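Local coordinates for protein RMD9, mitochondrial (Saccharomyces cerevisiae S288C, PDB 7A9X) that binds a dodecameric motif in the 3'-UTRs of mitochondrial mRNAs and takes part in their processing or stability, at residues V166-T176 with A205-M215. Numbering follows the deposited sequence.
Sequences VSGYGATHLLT and AFQEPKVVGFM. With nucleotides of chain B.
K210 lays its side chain across the start of helix 168-176, against G168, Y169 and T172. Its CB points toward that helix, and CG, set between the backbone N and the carbonyl carbon, lies 4.0 Å from CG2 of T172. The chain is then extended: CD passes OP2 of nucleotide A3 of chain B, CE rests 3.5 Å from the carbonyl carbon of G168, and NZ stops 3.5 Å from N7 of A3, beside CA and CB of Y169. The Y169 ring lays one face on the A3 base, with C4 of A3 3.8 Å above the ring plane and offset toward its rim, while Y169 OH is hydrogen-bonded to H113 ND1. One turn on, H173 NE2 donates to OP1 of A4 of chain B (2.7 Å, N-H...O angle 152°), and OP1 also lies at the edge of the Y169 ring. Behind this surface, V211 is a knob among G168, A171, T172 and L175, and the A171 methyl sits over the centre of the F206 ring, 8° off its normal, a CH-pi contact. The axes of segments 168-176 and 209-215 approach to 9.0 Å, 14° from parallel; they probably belong to successive pentatricopeptide repeats, PPR1 and PPR2, and the nucleotides lie along the RNA-binding surface of this alpha-solenoid.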
loop_
_atom_site.group_PDB
_atom_site.type_symbol
_atom_site.label_atom_id
_atom_site.label_comp_id
_atom_site.label_asym_id
_atom_site.label_seq_id
_atom_site.Cartn_x
_atom_site.Cartn_y
_atom_site.Cartn_z
ATOM N N VAL A 166 13.092 23.484 -15.526
ATOM C CA VAL A 166 11.802 22.816 -15.422
ATOM C C VAL A 166 10.709 23.874 -15.362
ATOM O O VAL A 166 10.933 25.006 -14.922
ATOM C CB VAL A 166 11.753 21.872 -14.195
ATOM C CG1 VAL A 166 11.598 22.659 -12.895
ATOM C CG2 VAL A 166 10.658 20.832 -14.360
ATOM N N SER A 167 9.522 23.502 -15.832
ATOM C CA SER A 167 8.361 24.374 -15.833
ATOM C C SER A 167 7.492 24.078 -14.613
ATOM O O SER A 167 7.784 23.190 -13.809
ATOM C CB SER A 167 7.567 24.202 -17.128
ATOM O OG SER A 167 6.927 22.937 -17.167
ATOM N N GLY A 168 6.405 24.839 -14.474
ATOM C CA GLY A 168 5.463 24.572 -13.401
ATOM C C GLY A 168 4.751 23.245 -13.558
ATOM O O GLY A 168 4.377 22.614 -12.564
ATOM N N TYR A 169 4.552 22.806 -14.802
ATOM C CA TYR A 169 3.988 21.485 -15.052
ATOM C C TYR A 169 4.944 20.388 -14.593
ATOM O O TYR A 169 4.526 19.427 -13.937
ATOM C CB TYR A 169 3.641 21.366 -16.539
ATOM C CG TYR A 169 3.685 19.985 -17.154
ATOM C CD1 TYR A 169 2.639 19.085 -16.979
ATOM C CD2 TYR A 169 4.750 19.603 -17.963
ATOM C CE1 TYR A 169 2.672 17.831 -17.564
ATOM C CE2 TYR A 169 4.792 18.354 -18.551
ATOM C CZ TYR A 169 3.754 17.472 -18.350
ATOM O OH TYR A 169 3.801 16.227 -18.940
ATOM N N GLY A 170 6.236 20.533 -14.896
ATOM C CA GLY A 170 7.214 19.574 -14.409
ATOM C C GLY A 170 7.467 19.670 -12.921
ATOM O O GLY A 170 7.776 18.662 -12.275
ATOM N N ALA A 171 7.341 20.870 -12.351
ATOM C CA ALA A 171 7.554 21.037 -10.918
ATOM C C ALA A 171 6.485 20.313 -10.110
ATOM O O ALA A 171 6.783 19.736 -9.057
ATOM C CB ALA A 171 7.583 22.524 -10.562
ATOM N N THR A 172 5.236 20.328 -10.586
ATOM C CA THR A 172 4.159 19.672 -9.851
ATOM C C THR A 172 4.319 18.157 -9.860
ATOM O O THR A 172 4.093 17.499 -8.837
ATOM C CB THR A 172 2.795 20.058 -10.428
ATOM O OG1 THR A 172 2.778 19.802 -11.838
ATOM C CG2 THR A 172 2.499 21.522 -10.172
ATOM N N HIS A 173 4.683 17.579 -11.007
ATOM C CA HIS A 173 4.875 16.133 -11.052
ATOM C C HIS A 173 6.079 15.702 -10.222
ATOM O O HIS A 173 6.080 14.595 -9.670
ATOM C CB HIS A 173 5.022 15.656 -12.498
ATOM C CG HIS A 173 3.741 15.670 -13.274
ATOM N ND1 HIS A 173 2.770 14.703 -13.128
ATOM C CD2 HIS A 173 3.276 16.530 -14.211
ATOM C CE1 HIS A 173 1.759 14.970 -13.936
ATOM N NE2 HIS A 173 2.041 16.074 -14.604
ATOM N N LEU A 174 7.102 16.553 -10.114
ATOM C CA LEU A 174 8.265 16.212 -9.298
ATOM C C LEU A 174 7.892 16.152 -7.823
ATOM O O LEU A 174 8.199 15.174 -7.131
ATOM C CB LEU A 174 9.384 17.227 -9.526
ATOM C CG LEU A 174 10.719 16.930 -8.838
ATOM C CD1 LEU A 174 11.481 15.839 -9.581
ATOM C CD2 LEU A 174 11.566 18.189 -8.701
ATOM N N LEU A 175 7.224 17.199 -7.330
ATOM C CA LEU A 175 6.820 17.276 -5.932
ATOM C C LEU A 175 5.707 16.293 -5.594
ATOM O O LEU A 175 5.693 15.751 -4.484
ATOM C CB LEU A 175 6.391 18.707 -5.598
ATOM C CG LEU A 175 7.481 19.749 -5.859
ATOM C CD1 LEU A 175 6.905 21.153 -5.919
ATOM C CD2 LEU A 175 8.552 19.643 -4.794
ATOM N N THR A 176 4.766 16.063 -6.514
ATOM C CA THR A 176 3.735 15.062 -6.266
ATOM C C THR A 176 4.343 13.672 -6.161
ATOM O O THR A 176 3.924 12.865 -5.322
ATOM C CB THR A 176 2.681 15.089 -7.370
ATOM O OG1 THR A 176 2.176 16.421 -7.530
ATOM C CG2 THR A 176 1.530 14.153 -7.006
ATOM N N ALA A 205 8.715 29.239 -11.898
ATOM C CA ALA A 205 7.837 28.107 -12.172
ATOM C C ALA A 205 7.384 27.436 -10.884
ATOM O O ALA A 205 6.228 27.014 -10.770
ATOM C CB ALA A 205 8.542 27.103 -13.084
ATOM N N PHE A 206 8.277 27.338 -9.896
ATOM C CA PHE A 206 7.927 26.739 -8.613
ATOM C C PHE A 206 6.996 27.614 -7.783
ATOM O O PHE A 206 6.496 27.148 -6.753
ATOM C CB PHE A 206 9.191 26.432 -7.807
ATOM C CG PHE A 206 9.835 25.116 -8.156
ATOM C CD1 PHE A 206 10.697 25.013 -9.237
ATOM C CD2 PHE A 206 9.592 23.985 -7.390
ATOM C CE1 PHE A 206 11.294 23.805 -9.555
ATOM C CE2 PHE A 206 10.186 22.774 -7.702
ATOM C CZ PHE A 206 11.038 22.683 -8.786
ATOM N N GLN A 207 6.755 28.857 -8.196
ATOM C CA GLN A 207 5.839 29.751 -7.503
ATOM C C GLN A 207 4.516 29.915 -8.235
ATOM O O GLN A 207 3.672 30.707 -7.801
ATOM C CB GLN A 207 6.495 31.116 -7.289
ATOM C CG GLN A 207 7.761 31.054 -6.451
ATOM C CD GLN A 207 7.505 30.510 -5.059
ATOM O OE1 GLN A 207 6.459 30.767 -4.462
ATOM N NE2 GLN A 207 8.461 29.749 -4.537
ATOM N N GLU A 208 4.318 29.191 -9.333
ATOM C CA GLU A 208 3.070 29.263 -10.072
ATOM C C GLU A 208 1.913 28.731 -9.224
ATOM O O GLU A 208 2.120 27.909 -8.327
ATOM C CB GLU A 208 3.180 28.471 -11.372
ATOM C CG GLU A 208 4.142 29.083 -12.382
ATOM C CD GLU A 208 4.252 28.270 -13.656
ATOM O OE1 GLU A 208 5.282 28.397 -14.352
ATOM O OE2 GLU A 208 3.310 27.506 -13.961
ATOM N N PRO A 209 0.684 29.192 -9.491
ATOM C CA PRO A 209 -0.452 28.800 -8.634
ATOM C C PRO A 209 -0.654 27.300 -8.500
ATOM O O PRO A 209 -1.005 26.829 -7.409
ATOM C CB PRO A 209 -1.647 29.471 -9.325
ATOM C CG PRO A 209 -1.061 30.658 -10.006
ATOM C CD PRO A 209 0.311 30.238 -10.459
ATOM N N LYS A 210 -0.453 26.528 -9.571
ATOM C CA LYS A 210 -0.692 25.092 -9.468
ATOM C C LYS A 210 0.359 24.408 -8.605
ATOM O O LYS A 210 0.076 23.370 -7.996
ATOM C CB LYS A 210 -0.748 24.453 -10.856
ATOM C CG LYS A 210 0.509 24.596 -11.697
ATOM C CD LYS A 210 0.329 23.848 -13.008
ATOM C CE LYS A 210 1.421 24.171 -14.008
ATOM N NZ LYS A 210 1.153 23.509 -15.317
ATOM N N VAL A 211 1.567 24.971 -8.532
ATOM C CA VAL A 211 2.573 24.437 -7.622
ATOM C C VAL A 211 2.251 24.837 -6.187
ATOM O O VAL A 211 2.429 24.045 -5.252
ATOM C CB VAL A 211 3.980 24.904 -8.040
ATOM C CG1 VAL A 211 5.039 24.261 -7.157
ATOM C CG2 VAL A 211 4.238 24.589 -9.505
ATOM N N VAL A 212 1.779 26.070 -5.988
ATOM C CA VAL A 212 1.355 26.498 -4.657
ATOM C C VAL A 212 0.198 25.637 -4.168
ATOM O O VAL A 212 0.129 25.275 -2.987
ATOM C CB VAL A 212 0.982 27.993 -4.666
ATOM C CG1 VAL A 212 0.516 28.434 -3.284
ATOM C CG2 VAL A 212 2.160 28.832 -5.131
ATOM N N GLY A 213 -0.723 25.290 -5.072
ATOM C CA GLY A 213 -1.840 24.442 -4.694
ATOM C C GLY A 213 -1.398 23.104 -4.135
ATOM O O GLY A 213 -1.942 22.632 -3.136
ATOM N N PHE A 214 -0.405 22.473 -4.769
ATOM C CA PHE A 214 0.128 21.236 -4.210
ATOM C C PHE A 214 0.760 21.473 -2.850
ATOM O O PHE A 214 0.698 20.598 -1.979
ATOM C CB PHE A 214 1.164 20.609 -5.146
ATOM C CG PHE A 214 1.944 19.490 -4.506
ATOM C CD1 PHE A 214 1.460 18.193 -4.529
ATOM C CD2 PHE A 214 3.143 19.740 -3.850
ATOM C CE1 PHE A 214 2.161 17.165 -3.928
ATOM C CE2 PHE A 214 3.843 18.718 -3.241
ATOM C CZ PHE A 214 3.355 17.427 -3.283
ATOM N N MET A 215 1.377 22.640 -2.655
ATOM C CA MET A 215 2.167 22.873 -1.452
ATOM C C MET A 215 1.308 23.206 -0.240
ATOM O O MET A 215 1.707 22.904 0.891
ATOM C CB MET A 215 3.181 23.989 -1.703
ATOM C CG MET A 215 4.444 23.499 -2.377
ATOM S SD MET A 215 5.274 22.297 -1.322
ATOM C CE MET A 215 6.150 21.320 -2.532
ATOM P P A B 3 -3.620 21.827 -16.131
ATOM O OP1 A B 3 -4.643 21.181 -15.268
ATOM O OP2 A B 3 -2.544 22.646 -15.515
ATOM O "O5'" A B 3 -2.925 20.684 -16.993
ATOM C "C5'" A B 3 -3.698 19.742 -17.716
ATOM C "C4'" A B 3 -2.830 18.924 -18.635
ATOM O "O4'" A B 3 -2.206 19.794 -19.613
ATOM C "C3'" A B 3 -1.663 18.206 -17.974
ATOM O "O3'" A B 3 -2.054 16.980 -17.376
ATOM C "C2'" A B 3 -0.673 18.045 -19.121
ATOM O "O2'" A B 3 -1.031 16.944 -19.945
ATOM C "C1'" A B 3 -0.906 19.335 -19.910
ATOM N N9 A B 3 0.055 20.395 -19.553
ATOM C C8 A B 3 -0.072 21.353 -18.577
ATOM N N7 A B 3 0.954 22.165 -18.496
ATOM C C5 A B 3 1.815 21.711 -19.487
ATOM C C6 A B 3 3.081 22.148 -19.914
ATOM N N6 A B 3 3.729 23.183 -19.375
ATOM N N1 A B 3 3.669 21.475 -20.929
ATOM C C2 A B 3 3.022 20.437 -21.471
ATOM N N3 A B 3 1.830 19.932 -21.157
ATOM C C4 A B 3 1.274 20.622 -20.146
ATOM P P A B 4 -1.233 16.362 -16.141
ATOM O OP1 A B 4 -0.119 17.281 -15.795
ATOM O OP2 A B 4 -0.941 14.946 -16.472
ATOM O "O5'" A B 4 -2.287 16.332 -14.945
ATOM C "C5'" A B 4 -2.855 17.526 -14.425
ATOM C "C4'" A B 4 -4.253 17.290 -13.907
ATOM O "O4'" A B 4 -5.166 17.097 -15.021
ATOM C "C3'" A B 4 -4.448 16.048 -13.050
ATOM O "O3'" A B 4 -4.052 16.233 -11.702
ATOM C "C2'" A B 4 -5.935 15.763 -13.217
ATOM O "O2'" A B 4 -6.710 16.633 -12.406
ATOM C "C1'" A B 4 -6.148 16.141 -14.682
ATOM N N9 A B 4 -5.979 14.972 -15.561
ATOM C C8 A B 4 -4.946 14.711 -16.428
ATOM N N7 A B 4 -5.070 13.571 -17.063
ATOM C C5 A B 4 -6.260 13.044 -16.578
ATOM C C6 A B 4 -6.953 11.852 -16.857
ATOM N N6 A B 4 -6.528 10.935 -17.730
ATOM N N1 A B 4 -8.114 11.630 -16.203
ATOM C C2 A B 4 -8.543 12.548 -15.327
ATOM N N3 A B 4 -7.982 13.706 -14.980
ATOM C C4 A B 4 -6.831 13.896 -15.650
#